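Side-chain contact in large component of pyocin AP41 (Pseudomonas aeruginosa, PDB 4UHQ), which probably kills competing bacteria by cutting their DNA, through a metal-dependent HNH endonuclease domain of the colicin/pyocin nuclease family, the part present here: residues 68-73 / 79-84. Sequence-based numbering, arbitrary orientation.
Sequences PSNRYF and APYAVP
The carboxamide of Asn70 reads both backbone polar groups of Tyr81, an asparagine side chain mimicking a peptide edge. Tyr81 N donates to Asn70 OD1 over 2.9 Å, approaching from above the carbonyl plane, not along a lone pair. In return Asn70 ND2 donates a hydrogen bond to Tyr81 O at 3.0 Å, in the carbonyl plane and on a lone pair, although that oxygen lies 19° out of the Asn70 amide plane. The two bonds together fix the rotation of the buried amide, and Pro80 CB packs against it, 3.3 Å from Asn70 CG. About one turn along the helix, Phe73 presents a ring face to the edge of Tyr81: Tyr81 CE1 sits 3.5 Å from Phe73 CE2, and the planes stand at 75° in a T-shaped pair. With CG anti to the carbonyl carbon (chi1 -68°), the Tyr81 ring turns its CD1-CE1 edge to both Asn70 OD1 and Phe73. Tyr72 CD2 lies over the opposite face of Phe73. Farther out, Pro80 and Ala82 are held by backbone hydrogen bonds to Phe94 and Glu92. The arrangement ties helix 68-75 to the extended chain that follows it, within the colicin/pyocin DNase fold and ahead of strand 95-98, which carries the nickel ligand His97.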
loop_
_atom_site.group_PDB
_atom_site.type_symbol
_atom_site.label_atom_id
_atom_site.label_comp_id
_atom_site.label_asym_id
_atom_site.label_seq_id
_atom_site.Cartn_x
_atom_site.Cartn_y
_atom_site.Cartn_z
ATOM N N PRO A 68 16.344 -3.633 -8.012
ATOM C CA PRO A 68 17.320 -2.724 -7.351
ATOM C C PRO A 68 16.903 -1.252 -7.376
ATOM O O PRO A 68 17.022 -0.572 -6.337
ATOM C CB PRO A 68 18.605 -2.989 -8.131
ATOM C CG PRO A 68 18.491 -4.473 -8.474
ATOM C CD PRO A 68 17.000 -4.658 -8.817
ATOM N N SER A 69 16.426 -0.780 -8.541
ATOM C CA SER A 69 15.980 0.643 -8.548
ATOM C C SER A 69 14.854 0.862 -7.568
ATOM O O SER A 69 14.869 1.821 -6.799
ATOM C CB SER A 69 15.529 1.087 -9.946
ATOM O OG SER A 69 14.623 0.182 -10.415
ATOM N N ASN A 70 13.883 -0.058 -7.491
ATOM C CA ASN A 70 12.804 0.106 -6.528
ATOM C C ASN A 70 13.259 -0.007 -5.070
ATOM O O ASN A 70 12.675 0.676 -4.194
ATOM C CB ASN A 70 11.685 -0.897 -6.793
ATOM C CG ASN A 70 10.730 -0.381 -7.853
ATOM O OD1 ASN A 70 10.671 0.823 -8.124
ATOM N ND2 ASN A 70 10.002 -1.313 -8.477
ATOM N N ARG A 71 14.324 -0.778 -4.794
ATOM C CA ARG A 71 14.888 -0.777 -3.431
ATOM C C ARG A 71 15.449 0.601 -3.052
ATOM O O ARG A 71 15.284 1.073 -1.885
ATOM C CB ARG A 71 16.001 -1.818 -3.347
ATOM C CG ARG A 71 15.442 -3.240 -3.622
ATOM C CD ARG A 71 16.578 -4.248 -3.572
ATOM N NE ARG A 71 16.063 -5.493 -4.115
ATOM C CZ ARG A 71 16.421 -6.693 -3.711
ATOM N NH1 ARG A 71 17.368 -6.867 -2.786
ATOM N NH2 ARG A 71 15.815 -7.740 -4.269
ATOM N N TYR A 72 16.096 1.242 -4.033
ATOM C CA TYR A 72 16.543 2.612 -3.790
ATOM C C TYR A 72 15.343 3.516 -3.465
ATOM O O TYR A 72 15.359 4.246 -2.460
ATOM C CB TYR A 72 17.308 3.173 -4.988
ATOM C CG TYR A 72 17.607 4.618 -4.754
ATOM C CD1 TYR A 72 18.632 4.956 -3.921
ATOM C CD2 TYR A 72 16.809 5.619 -5.329
ATOM C CE1 TYR A 72 18.917 6.293 -3.650
ATOM C CE2 TYR A 72 17.127 6.967 -5.067
ATOM C CZ TYR A 72 18.134 7.253 -4.231
ATOM O OH TYR A 72 18.502 8.568 -3.940
ATOM N N PHE A 73 14.322 3.478 -4.315
ATOM C CA PHE A 73 13.209 4.402 -4.045
ATOM C C PHE A 73 12.558 4.178 -2.684
ATOM O O PHE A 73 12.305 5.183 -1.996
ATOM C CB PHE A 73 12.190 4.332 -5.203
ATOM C CG PHE A 73 12.718 4.961 -6.460
ATOM C CD1 PHE A 73 13.001 6.336 -6.519
ATOM C CD2 PHE A 73 12.949 4.201 -7.584
ATOM C CE1 PHE A 73 13.523 6.926 -7.685
ATOM C CE2 PHE A 73 13.501 4.800 -8.709
ATOM C CZ PHE A 73 13.777 6.118 -8.763
ATOM N N ALA A 79 7.314 5.467 -3.186
ATOM C CA ALA A 79 6.738 4.234 -3.655
ATOM C C ALA A 79 7.502 3.622 -4.813
ATOM O O ALA A 79 8.028 4.329 -5.667
ATOM C CB ALA A 79 5.274 4.465 -4.070
ATOM N N PRO A 80 7.512 2.282 -4.882
ATOM C CA PRO A 80 8.212 1.640 -5.997
ATOM C C PRO A 80 7.341 1.725 -7.255
ATOM O O PRO A 80 6.103 1.857 -7.157
ATOM C CB PRO A 80 8.363 0.183 -5.554
ATOM C CG PRO A 80 7.254 -0.046 -4.530
ATOM C CD PRO A 80 6.954 1.316 -3.926
ATOM N N TYR A 81 7.965 1.711 -8.403
ATOM C CA TYR A 81 7.254 1.727 -9.688
ATOM C C TYR A 81 6.715 0.372 -10.030
ATOM O O TYR A 81 7.371 -0.659 -9.869
ATOM C CB TYR A 81 8.221 2.151 -10.812
ATOM C CG TYR A 81 8.670 3.574 -10.728
ATOM C CD1 TYR A 81 9.809 3.905 -10.000
ATOM C CD2 TYR A 81 7.974 4.592 -11.362
ATOM C CE1 TYR A 81 10.261 5.203 -9.928
ATOM C CE2 TYR A 81 8.410 5.906 -11.298
ATOM C CZ TYR A 81 9.539 6.205 -10.554
ATOM O OH TYR A 81 9.973 7.508 -10.483
ATOM N N ALA A 82 5.493 0.366 -10.554
ATOM C CA ALA A 82 4.902 -0.843 -11.135
ATOM C C ALA A 82 5.320 -0.998 -12.599
ATOM O O ALA A 82 5.787 -0.029 -13.196
ATOM C CB ALA A 82 3.345 -0.763 -11.019
ATOM N N VAL A 83 5.127 -2.189 -13.197
ATOM C CA VAL A 83 5.457 -2.334 -14.611
ATOM C C VAL A 83 4.558 -1.448 -15.462
ATOM O O VAL A 83 3.449 -1.074 -15.057
ATOM C CB VAL A 83 5.340 -3.804 -15.103
ATOM C CG1 VAL A 83 6.439 -4.665 -14.409
ATOM C CG2 VAL A 83 3.955 -4.342 -14.877
ATOM N N PRO A 84 5.006 -1.103 -16.656
ATOM C CA PRO A 84 4.285 -0.105 -17.426
ATOM C C PRO A 84 2.825 -0.473 -17.739
ATOM O O PRO A 84 1.972 0.412 -17.838
ATOM C CB PRO A 84 5.103 -0.035 -18.720
ATOM C CG PRO A 84 6.501 -0.223 -18.188
ATOM C CD PRO A 84 6.380 -1.325 -17.180
#